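Local coordinates for beta-porphyranase B (PDB 4AWD), which hydrolyses the sulfated red-algal polysaccharide porphyran at linkages from beta-D-galactopyranose to alpha-L-galactopyranose-6-sulfate, releasing mostly a disaccharide, at residues 56-61 against 312-317; 27-32 against 50-55; 136-141 against 149-154; 67-72 against 125-130. All blocks are in the same frame, centred on the assembly; numbering follows the deposited sequence.

Interaction 1 of 4, residues 56-61 against 312-317. With CA (calcium ion), chain C.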
# COMPACT_ATOMS: atom_id res chain seq x y z
N ASP A 56 13.02 -6.82 -1.52
CA ASP A 56 12.89 -8.26 -1.56
C ASP A 56 12.40 -8.76 -2.91
O ASP A 56 11.35 -8.32 -3.42
CB ASP A 56 11.93 -8.77 -0.48
CG ASP A 56 12.24 -10.20 -0.05
OD1 ASP A 56 12.63 -11.04 -0.90
OD2 ASP A 56 12.08 -10.49 1.16
N GLU A 57 13.14 -9.73 -3.45
CA GLU A 57 12.83 -10.33 -4.73
C GLU A 57 11.87 -11.51 -4.56
O GLU A 57 11.28 -11.98 -5.52
CB GLU A 57 14.12 -10.77 -5.42
CG GLU A 57 15.10 -9.65 -5.69
CD GLU A 57 14.55 -8.56 -6.62
OE1 GLU A 57 13.73 -8.87 -7.52
OE2 GLU A 57 14.96 -7.39 -6.46
N PHE A 58 11.73 -11.98 -3.33
CA PHE A 58 10.87 -13.13 -3.01
C PHE A 58 11.23 -14.34 -3.88
O PHE A 58 10.36 -15.07 -4.36
CB PHE A 58 9.36 -12.78 -3.14
CG PHE A 58 8.95 -11.52 -2.43
CD1 PHE A 58 8.96 -11.44 -1.04
CD2 PHE A 58 8.51 -10.41 -3.16
CE1 PHE A 58 8.55 -10.26 -0.38
CE2 PHE A 58 8.11 -9.23 -2.52
CZ PHE A 58 8.12 -9.15 -1.13
N ASN A 59 12.53 -14.55 -4.07
CA ASN A 59 12.99 -15.64 -4.95
C ASN A 59 13.46 -16.87 -4.17
O ASN A 59 14.03 -17.80 -4.75
CB ASN A 59 14.05 -15.14 -5.94
CG ASN A 59 13.45 -14.27 -7.06
OD1 ASN A 59 12.22 -14.15 -7.17
ND2 ASN A 59 14.30 -13.68 -7.89
N GLY A 60 13.22 -16.86 -2.86
CA GLY A 60 13.57 -17.99 -2.01
C GLY A 60 12.45 -18.98 -1.78
O GLY A 60 11.45 -19.03 -2.52
N LYS A 61 12.60 -19.78 -0.72
CA LYS A 61 11.66 -20.86 -0.42
C LYS A 61 10.59 -20.43 0.59
O LYS A 61 9.61 -21.16 0.81
CB LYS A 61 12.43 -22.09 0.10
CG LYS A 61 13.84 -22.27 -0.50
CD LYS A 61 14.56 -23.53 0.04
CE LYS A 61 15.03 -23.38 1.50
NZ LYS A 61 16.25 -22.52 1.67
N ASP A 312 6.08 -9.80 -7.67
CA ASP A 312 7.37 -10.30 -8.17
C ASP A 312 8.51 -9.76 -7.31
O ASP A 312 9.45 -10.48 -6.99
CB ASP A 312 7.58 -9.89 -9.64
CG ASP A 312 8.78 -10.58 -10.27
OD1 ASP A 312 9.43 -11.40 -9.59
OD2 ASP A 312 9.08 -10.30 -11.45
N TRP A 313 8.41 -8.50 -6.92
CA TRP A 313 9.40 -7.93 -6.02
C TRP A 313 8.91 -6.67 -5.37
O TRP A 313 7.96 -6.04 -5.83
CB TRP A 313 10.74 -7.67 -6.74
CG TRP A 313 10.63 -7.05 -8.11
CD1 TRP A 313 10.74 -7.71 -9.31
CD2 TRP A 313 10.39 -5.68 -8.42
NE1 TRP A 313 10.61 -6.82 -10.34
CE2 TRP A 313 10.39 -5.57 -9.83
CE3 TRP A 313 10.20 -4.53 -7.65
CZ2 TRP A 313 10.19 -4.36 -10.48
CZ3 TRP A 313 10.01 -3.31 -8.31
CH2 TRP A 313 10.00 -3.24 -9.70
N VAL A 314 9.58 -6.31 -4.29
CA VAL A 314 9.42 -5.00 -3.70
C VAL A 314 10.83 -4.42 -3.65
O VAL A 314 11.76 -5.10 -3.17
CB VAL A 314 8.76 -5.14 -2.32
CG1 VAL A 314 8.99 -3.92 -1.46
CG2 VAL A 314 7.25 -5.43 -2.50
N ARG A 315 11.03 -3.22 -4.18
CA ARG A 315 12.39 -2.66 -4.21
C ARG A 315 12.41 -1.22 -3.73
O ARG A 315 11.63 -0.39 -4.18
CB ARG A 315 13.06 -2.87 -5.59
CG ARG A 315 12.85 -4.32 -6.11
CD ARG A 315 13.89 -4.87 -7.08
NE ARG A 315 13.65 -4.58 -8.49
CZ ARG A 315 13.69 -5.46 -9.50
NH1 ARG A 315 13.93 -6.75 -9.32
NH2 ARG A 315 13.48 -5.02 -10.73
N ALA A 316 13.27 -0.93 -2.76
CA ALA A 316 13.38 0.42 -2.20
C ALA A 316 14.79 1.00 -2.39
O ALA A 316 15.79 0.27 -2.39
CB ALA A 316 13.02 0.42 -0.73
N TYR A 317 14.85 2.32 -2.55
CA TYR A 317 16.11 2.99 -2.75
C TYR A 317 16.24 4.26 -1.91
O TYR A 317 15.25 4.86 -1.50
CB TYR A 317 16.34 3.29 -4.23
CG TYR A 317 16.24 2.06 -5.12
CD1 TYR A 317 14.99 1.59 -5.54
CD2 TYR A 317 17.37 1.36 -5.53
CE1 TYR A 317 14.87 0.46 -6.34
CE2 TYR A 317 17.26 0.23 -6.34
CZ TYR A 317 16.00 -0.21 -6.74
OH TYR A 317 15.87 -1.31 -7.53
CA CA C . 10.73 -12.40 -7.85
O HOH W 1 12.61 -11.14 -8.55
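Glu57, Asn59 and Asp312 meet at a calcium ion that ties the loop 56-61 to the corner and strand at 312-317. The ion is bound by the backbone oxygens Glu57 O and Asp312 O, by the side-chain oxygens Asn59 OD1 and Asp312 OD1, each 2.4 to 2.5 Å from the metal, by a water, and by Gly94 O. Hard oxygen donors suit calcium, and the ion explains why Glu57 O and Asp312 O can lie only 2.8 Å apart. The carboxylate of Glu57 stays off the metal: its OE1 accepts a hydrogen bond from the calcium-bound water. The same oxygen forms a salt bridge with Arg315 NH1 at 2.8 Å, met on the syn side, although the N-H points well off the line (133°). The Glu57 chain bends at chi2 (-61°), which turns its end back toward the strand. Arg315 folds its guanidinium flat over the Trp313 ring, CZ lying 3.3 Å above the ring plane, so the indole helps hold the charged group for Glu57.

Next to the metal site, Asp56 pairs with Val314 in one antiparallel bridge: Asp56 N gives to Val314 O at 2.7 Å and Val314 N gives to Asp56 O at 2.8 Å. Asp56 OD1 accepts from Phe58 N, an Asx turn that shapes the metal loop, and Phe58 CE2 packs on Val314 CG2 at 3.9 Å. Arg139, from strand 134-141, forms a salt bridge with Asp312 OD2, while helix 30-34 brings Leu31 and Ala32 against Glu57 and Arg315.

Interaction 2 of 4, residues 27-32 against 50-55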
# COMPACT_ATOMS: atom_id res chain seq x y z
N LYS A 27 23.60 -12.64 -3.42
CA LYS A 27 22.92 -12.27 -4.69
C LYS A 27 21.49 -11.75 -4.43
O LYS A 27 20.70 -11.55 -5.37
CB LYS A 27 22.91 -13.46 -5.66
N GLU A 28 21.17 -11.51 -3.16
CA GLU A 28 19.82 -11.10 -2.77
C GLU A 28 19.44 -9.67 -3.23
O GLU A 28 18.27 -9.36 -3.35
CB GLU A 28 19.62 -11.33 -1.25
CG GLU A 28 18.42 -10.65 -0.63
CD GLU A 28 17.67 -11.52 0.38
OE1 GLU A 28 18.30 -12.38 1.06
OE2 GLU A 28 16.44 -11.33 0.50
N TYR A 29 20.44 -8.84 -3.55
CA TYR A 29 20.20 -7.43 -3.91
C TYR A 29 20.63 -7.04 -5.33
O TYR A 29 20.54 -5.86 -5.70
CB TYR A 29 20.80 -6.49 -2.85
CG TYR A 29 20.20 -6.76 -1.50
CD1 TYR A 29 18.88 -6.42 -1.23
CD2 TYR A 29 20.93 -7.40 -0.50
CE1 TYR A 29 18.30 -6.70 0.00
CE2 TYR A 29 20.36 -7.67 0.75
CZ TYR A 29 19.04 -7.31 0.99
OH TYR A 29 18.44 -7.57 2.20
N SER A 30 21.08 -8.02 -6.12
CA SER A 30 21.61 -7.78 -7.47
C SER A 30 20.57 -7.28 -8.47
O SER A 30 20.86 -6.41 -9.30
CB SER A 30 22.26 -9.05 -8.05
OG SER A 30 22.99 -9.75 -7.06
N LEU A 31 19.38 -7.86 -8.40
CA LEU A 31 18.32 -7.49 -9.32
C LEU A 31 17.89 -6.05 -9.06
O LEU A 31 17.67 -5.29 -10.01
CB LEU A 31 17.15 -8.46 -9.23
CG LEU A 31 17.40 -9.80 -9.94
CD1 LEU A 31 16.25 -10.74 -9.72
CD2 LEU A 31 17.63 -9.60 -11.43
N ALA A 32 17.83 -5.67 -7.79
CA ALA A 32 17.48 -4.30 -7.39
C ALA A 32 18.55 -3.30 -7.80
O ALA A 32 18.22 -2.21 -8.24
CB ALA A 32 17.19 -4.21 -5.89
N VAL A 50 20.49 0.92 -3.05
CA VAL A 50 19.48 -0.02 -2.59
C VAL A 50 19.24 0.18 -1.08
O VAL A 50 20.19 0.27 -0.30
CB VAL A 50 19.88 -1.48 -2.87
CG1 VAL A 50 18.86 -2.44 -2.26
CG2 VAL A 50 19.99 -1.73 -4.34
N ASN A 51 17.98 0.28 -0.69
CA ASN A 51 17.65 0.19 0.73
C ASN A 51 17.25 -1.25 1.03
O ASN A 51 16.14 -1.68 0.71
CB ASN A 51 16.53 1.17 1.11
CG ASN A 51 16.43 1.40 2.62
OD1 ASN A 51 16.75 0.52 3.42
ND2 ASN A 51 15.98 2.59 3.00
N GLU A 52 18.16 -2.01 1.63
CA GLU A 52 17.98 -3.46 1.79
C GLU A 52 16.80 -3.80 2.66
O GLU A 52 16.16 -4.84 2.49
CB GLU A 52 19.24 -4.11 2.34
CG GLU A 52 20.41 -3.99 1.39
CD GLU A 52 21.70 -4.58 1.94
OE1 GLU A 52 21.66 -5.30 2.97
OE2 GLU A 52 22.76 -4.33 1.32
N ASP A 53 16.49 -2.90 3.58
CA ASP A 53 15.50 -3.12 4.61
C ASP A 53 14.08 -3.26 4.06
O ASP A 53 13.23 -3.86 4.71
CB ASP A 53 15.59 -2.00 5.64
CG ASP A 53 16.86 -2.10 6.51
OD1 ASP A 53 17.60 -3.11 6.41
OD2 ASP A 53 17.13 -1.16 7.28
N TYR A 54 13.82 -2.73 2.87
CA TYR A 54 12.47 -2.77 2.29
C TYR A 54 12.52 -3.33 0.87
O TYR A 54 11.68 -3.03 0.03
CB TYR A 54 11.83 -1.38 2.36
CG TYR A 54 12.07 -0.75 3.71
CD1 TYR A 54 11.33 -1.16 4.83
CD2 TYR A 54 13.08 0.20 3.89
CE1 TYR A 54 11.57 -0.61 6.10
CE2 TYR A 54 13.34 0.74 5.15
CZ TYR A 54 12.58 0.34 6.24
OH TYR A 54 12.84 0.89 7.48
N THR A 55 13.52 -4.17 0.63
CA THR A 55 13.77 -4.69 -0.70
C THR A 55 13.75 -6.19 -0.60
O THR A 55 14.39 -6.78 0.31
CB THR A 55 15.13 -4.18 -1.25
OG1 THR A 55 15.03 -2.78 -1.55
CG2 THR A 55 15.52 -4.91 -2.50
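Tyr29 and Ala32 bring the start of the helix 30-34 against the loop that follows strand 46-50, with no hydrogen bond between the two segments and CA atoms no closer than 6.7 Å, between Ala32 and Val50. The contact is side-chain packing that lays the N-terminal part of the chain on the outside of the GH16 beta-sandwich. Its main element is a CH-pi contact: Glu52 CG sits 3.6 Å from the centroid of the Tyr29 ring, 9° off the ring normal. Beyond CG the Glu52 chain runs extended across the same face, and its carboxylate lies nearly flat over the ring, the planes 17° apart, with OE1 3.5 Å from Tyr29 CE2. A glutamate suits this solvent-facing place because its methylenes cover the aromatic face while its charged end can stay hydrated. Glu28 CG lies over the opposite face, toward the ring's margin. Tyr29 OH is hydrogen-bonded to Lys67 NZ, which also makes a long, weak ion pair with Glu28.

Beside the ring, small apolar groups meet. Ala32 CB touches both Val50 CG2, at 4.0 Å, and the methyl of Thr55. That methyl stands anti to the backbone N because chi1 of Thr55 is -71°, a setting that sends OG1 to Asn51 O at 2.7 Å. Thr55 CG2 also meets the Tyr29 ring at its edge, 3.9 Å from CD1.

Interaction 3 of 4, residues 136-141 against 149-154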
# COMPACT_ATOMS: atom_id res chain seq x y z
N TYR A 136 10.33 3.78 -3.99
CA TYR A 136 9.68 2.55 -3.58
C TYR A 136 8.85 2.05 -4.73
O TYR A 136 8.15 2.83 -5.38
CB TYR A 136 8.81 2.83 -2.35
CG TYR A 136 9.62 3.37 -1.19
CD1 TYR A 136 10.21 2.50 -0.26
CD2 TYR A 136 9.81 4.73 -1.04
CE1 TYR A 136 10.97 2.98 0.78
CE2 TYR A 136 10.57 5.23 0.02
CZ TYR A 136 11.14 4.35 0.92
OH TYR A 136 11.90 4.86 1.94
N GLU A 137 8.90 0.75 -5.00
CA GLU A 137 8.28 0.22 -6.20
C GLU A 137 8.00 -1.26 -6.06
O GLU A 137 8.76 -1.98 -5.41
CB GLU A 137 9.20 0.45 -7.40
CG GLU A 137 8.55 0.17 -8.76
CD GLU A 137 9.17 0.96 -9.89
OE1 GLU A 137 10.24 0.54 -10.41
OE2 GLU A 137 8.59 2.00 -10.26
N THR A 138 6.92 -1.72 -6.70
CA THR A 138 6.64 -3.13 -6.78
C THR A 138 6.19 -3.50 -8.19
O THR A 138 5.63 -2.66 -8.92
CB THR A 138 5.57 -3.57 -5.73
OG1 THR A 138 5.47 -5.00 -5.73
CG2 THR A 138 4.20 -2.99 -6.03
N ARG A 139 6.47 -4.75 -8.57
CA ARG A 139 5.89 -5.38 -9.76
C ARG A 139 4.77 -6.31 -9.26
O ARG A 139 5.03 -7.33 -8.62
CB ARG A 139 6.94 -6.17 -10.57
CG ARG A 139 6.52 -6.41 -12.02
CD ARG A 139 7.68 -6.82 -12.95
NE ARG A 139 7.77 -8.27 -13.04
CZ ARG A 139 7.29 -9.01 -14.04
NH1 ARG A 139 6.72 -8.46 -15.10
NH2 ARG A 139 7.40 -10.32 -13.97
N MET A 140 3.53 -5.92 -9.56
CA MET A 140 2.35 -6.57 -9.01
C MET A 140 1.40 -7.01 -10.12
O MET A 140 1.22 -6.32 -11.13
CB MET A 140 1.60 -5.60 -8.06
CG MET A 140 0.39 -6.22 -7.35
SD MET A 140 -0.46 -4.98 -6.37
CE MET A 140 -1.27 -4.03 -7.68
N LYS A 141 0.78 -8.16 -9.92
CA LYS A 141 -0.36 -8.53 -10.74
C LYS A 141 -1.53 -8.69 -9.79
O LYS A 141 -1.40 -9.40 -8.78
CB LYS A 141 -0.09 -9.82 -11.54
CG LYS A 141 -1.30 -10.29 -12.39
CD LYS A 141 -0.94 -11.28 -13.51
CE LYS A 141 -0.83 -12.70 -13.00
NZ LYS A 141 -1.38 -13.65 -14.01
N SER A 149 -5.71 -5.14 -4.41
CA SER A 149 -4.29 -5.47 -4.48
C SER A 149 -3.60 -4.14 -4.23
O SER A 149 -3.84 -3.19 -4.97
CB SER A 149 -3.90 -6.00 -5.86
OG SER A 149 -4.62 -7.17 -6.19
N THR A 150 -2.78 -4.06 -3.18
CA THR A 150 -2.21 -2.77 -2.81
C THR A 150 -0.73 -2.85 -2.45
O THR A 150 -0.22 -3.90 -2.11
CB THR A 150 -2.95 -2.11 -1.63
OG1 THR A 150 -2.86 -2.96 -0.48
CG2 THR A 150 -4.42 -1.87 -1.95
N PHE A 151 -0.07 -1.69 -2.52
CA PHE A 151 1.32 -1.50 -2.13
C PHE A 151 1.39 -0.09 -1.59
O PHE A 151 1.11 0.87 -2.32
CB PHE A 151 2.26 -1.65 -3.34
CG PHE A 151 3.71 -1.38 -3.03
CD1 PHE A 151 4.38 -2.12 -2.06
CD2 PHE A 151 4.42 -0.42 -3.72
CE1 PHE A 151 5.74 -1.88 -1.76
CE2 PHE A 151 5.77 -0.18 -3.46
CZ PHE A 151 6.43 -0.90 -2.48
N TRP A 152 1.74 0.05 -0.31
CA TRP A 152 1.74 1.34 0.36
C TRP A 152 2.61 1.40 1.60
O TRP A 152 3.11 0.38 2.08
CB TRP A 152 0.31 1.76 0.73
CG TRP A 152 -0.54 0.73 1.42
CD1 TRP A 152 -1.03 -0.43 0.89
CD2 TRP A 152 -1.07 0.82 2.76
NE1 TRP A 152 -1.81 -1.09 1.82
CE2 TRP A 152 -1.86 -0.34 2.97
CE3 TRP A 152 -0.95 1.76 3.79
CZ2 TRP A 152 -2.52 -0.59 4.18
CZ3 TRP A 152 -1.62 1.52 5.00
CH2 TRP A 152 -2.40 0.35 5.18
N LEU A 153 2.78 2.61 2.10
CA LEU A 153 3.54 2.87 3.32
C LEU A 153 2.66 3.65 4.30
O LEU A 153 1.76 4.40 3.89
CB LEU A 153 4.82 3.66 3.03
CG LEU A 153 5.89 2.98 2.17
CD1 LEU A 153 5.53 3.15 0.72
CD2 LEU A 153 7.26 3.56 2.41
N SER A 154 2.94 3.47 5.59
CA SER A 154 2.17 4.08 6.64
C SER A 154 3.01 4.19 7.90
O SER A 154 4.03 3.52 8.03
CB SER A 154 0.95 3.20 6.95
OG SER A 154 -0.07 3.93 7.59
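The ring of Phe151 has Thr138 CB over the centre of one face, 3.9 Å from the centroid, while its edge faces the carbonyl carbon C of Tyr136. The ring of Tyr136 receives Leu153 CD2 over one face, 4.0 Å from its centroid and 8° off the normal. Both are CH-pi contacts. The beta-branched threonine suits its place by offering a methyl to the phenylalanine, CG2 to CG 3.4 Å, while its hydroxyl goes to Trp313 O. Setting CG anti to the backbone N (chi1 176°) stands Phe151 upright from its strand, so that CE2 reaches Glu137 C at 3.6 Å. At the other end Met140 runs extended through chi1 and chi2, which carries SD to 3.6 Å from CB of the small Ser149; the bend at chi3 then brings CE alongside the same atom.

No hydrogen bond joins the two strands: their axes lie 8.2 Å apart and run antiparallel at 166°, consistent with closely packed strands from facing layers of the GH16 sandwich. Strand 134-141 lies between strands 241-249 and 308-321, and strand 149-163 between 168-182 and 281-285. Ile179 and Ile282 from those last two strands pack beside Phe151 and Leu153.

Interaction 4 of 4, residues 67-72 against 125-130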
# COMPACT_ATOMS: atom_id res chain seq x y z
N LYS A 67 12.79 -9.72 7.81
CA LYS A 67 12.43 -8.48 7.12
C LYS A 67 10.92 -8.15 7.11
O LYS A 67 10.54 -6.98 7.00
CB LYS A 67 12.93 -8.54 5.67
CG LYS A 67 13.00 -7.19 4.96
CD LYS A 67 13.65 -7.32 3.58
CE LYS A 67 15.16 -7.62 3.66
NZ LYS A 67 15.71 -7.82 2.27
N TRP A 68 10.08 -9.19 7.19
CA TRP A 68 8.63 -9.02 7.00
C TRP A 68 7.80 -9.65 8.10
O TRP A 68 8.13 -10.72 8.60
CB TRP A 68 8.17 -9.61 5.65
CG TRP A 68 8.94 -9.13 4.49
CD1 TRP A 68 9.89 -9.81 3.81
CD2 TRP A 68 8.83 -7.84 3.86
NE1 TRP A 68 10.38 -9.04 2.79
CE2 TRP A 68 9.76 -7.83 2.80
CE3 TRP A 68 8.04 -6.71 4.08
CZ2 TRP A 68 9.93 -6.72 1.97
CZ3 TRP A 68 8.20 -5.61 3.24
CH2 TRP A 68 9.14 -5.63 2.20
N HIS A 69 6.70 -8.99 8.45
CA HIS A 69 5.63 -9.63 9.22
C HIS A 69 4.61 -10.19 8.24
O HIS A 69 3.99 -9.41 7.50
CB HIS A 69 4.93 -8.62 10.12
CG HIS A 69 5.79 -8.06 11.21
ND1 HIS A 69 6.23 -8.81 12.28
CD2 HIS A 69 6.24 -6.80 11.43
CE1 HIS A 69 6.93 -8.05 13.10
NE2 HIS A 69 6.96 -6.83 12.61
N ALA A 70 4.43 -11.52 8.24
CA ALA A 70 3.42 -12.18 7.38
C ALA A 70 2.00 -11.73 7.71
O ALA A 70 1.17 -11.56 6.81
CB ALA A 70 3.53 -13.72 7.48
N LYS A 71 1.74 -11.56 9.01
CA LYS A 71 0.54 -10.90 9.48
C LYS A 71 0.92 -9.58 10.15
O LYS A 71 1.48 -9.56 11.25
CB LYS A 71 -0.24 -11.78 10.44
CG LYS A 71 -1.66 -11.29 10.69
CD LYS A 71 -2.10 -11.56 12.13
CE LYS A 71 -3.63 -11.54 12.31
NZ LYS A 71 -4.28 -10.32 11.75
N SER A 72 0.59 -8.48 9.48
CA SER A 72 0.89 -7.15 10.01
C SER A 72 0.42 -7.00 11.46
O SER A 72 -0.73 -7.31 11.77
CB SER A 72 0.22 -6.07 9.16
OG SER A 72 0.18 -4.84 9.85
N ALA A 125 3.61 -6.48 6.61
CA ALA A 125 4.29 -5.26 7.03
C ALA A 125 5.78 -5.50 7.14
O ALA A 125 6.21 -6.54 7.67
CB ALA A 125 3.75 -4.77 8.38
N SER A 126 6.58 -4.58 6.63
CA SER A 126 8.02 -4.63 6.91
C SER A 126 8.26 -4.56 8.42
O SER A 126 7.50 -3.92 9.17
CB SER A 126 8.80 -3.54 6.16
OG SER A 126 8.28 -2.23 6.41
N VAL A 127 9.30 -5.26 8.87
CA VAL A 127 9.68 -5.27 10.27
C VAL A 127 10.19 -3.89 10.69
O VAL A 127 9.83 -3.37 11.73
CB VAL A 127 10.73 -6.39 10.56
CG1 VAL A 127 11.45 -6.15 11.89
CG2 VAL A 127 10.05 -7.73 10.56
N LYS A 128 11.01 -3.30 9.84
CA LYS A 128 11.57 -2.01 10.13
C LYS A 128 10.58 -0.95 9.69
O LYS A 128 9.77 -1.18 8.78
CB LYS A 128 12.93 -1.85 9.46
CG LYS A 128 14.01 -2.77 10.02
CD LYS A 128 15.35 -2.06 9.91
CE LYS A 128 16.55 -2.97 10.06
NZ LYS A 128 17.81 -2.13 9.97
N ASN A 129 10.62 0.20 10.35
CA ASN A 129 9.69 1.27 10.07
C ASN A 129 10.37 2.62 9.85
O ASN A 129 9.84 3.66 10.23
CB ASN A 129 8.67 1.36 11.21
CG ASN A 129 9.32 1.64 12.55
OD1 ASN A 129 10.52 1.89 12.61
ND2 ASN A 129 8.54 1.58 13.62
N GLN A 130 11.53 2.60 9.21
CA GLN A 130 12.32 3.82 9.01
C GLN A 130 12.49 4.14 7.53
O GLN A 130 13.50 4.75 7.12
CB GLN A 130 13.70 3.69 9.68
CG GLN A 130 13.65 3.46 11.19
CD GLN A 130 13.05 4.64 11.92
OE1 GLN A 130 13.62 5.73 11.90
NE2 GLN A 130 11.90 4.44 12.55
O HOH W 2 12.09 -4.49 7.22
O HOH W 3 8.58 -4.56 14.02
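A short antiparallel ladder joins strand 68-69 to the end of strand 117-126, at the edge of the GH16 sandwich, shortly before the chain reaches Trp75, which probably binds substrate. His69 and Ala125 form the hydrogen-bonded pair: His69 N gives to Ala125 O at 2.6 Å, and Ala125 N returns a bond to His69 O at 3.1 Å. Trp68 and Ser126 form the neighbouring non-hydrogen-bonded pair. One step on, Val127 N gives to Lys67 O at 2.8 Å but comes from well above the carbonyl plane, as the strand ends.

Val127 lays CG2 over one face of the His69 imidazole, 3.9 Å from the centroid, a CH-pi contact in which an aliphatic branch covers the flat ring. At the ring's edge, in its plane, a water links His69 NE2 to Val127 O. Trp68 turns its six-membered ring back toward the partner strand, with CZ3 3.6 Å from Ser126 CB, and its NE1 is hydrogen-bonded to Asp56 OD2. The small Ala125 lets Ser72 CB come within 3.8 Å of its methyl, while Ser72 OG is hydrogen-bonded to His283 NE2.

Lys67 O is gripped twice, by Val127 N and by a second water that also accepts from Lys128 N. This water bridge takes over where direct pairing stops, so Lys67 O and Lys128 N both keep a partner as the chains diverge.

Overall arrangement
Along the chain the N-terminal contact, interaction 2, closes first; interaction 4 and then interaction 3 follow in series, both nested within the long loop closed by interaction 1. The centres of interactions 1 and 2 lie about 7 Å apart, and the other pairs 12 to 16 Å apart. Strand 308-321 connects three of them: it carries half of interaction 1, neighbours strand 134-141 of interaction 3, and bonds to the loop of interaction 2. Lys67 bridges interactions 2 and 4, and Asp56 with Trp68 bridges 1 and 4. Interaction 3 alone spans the sandwich interior, so the calcium site and N-terminal segment are linked to a core that, like interaction 4, comes near probable substrate-binding residues.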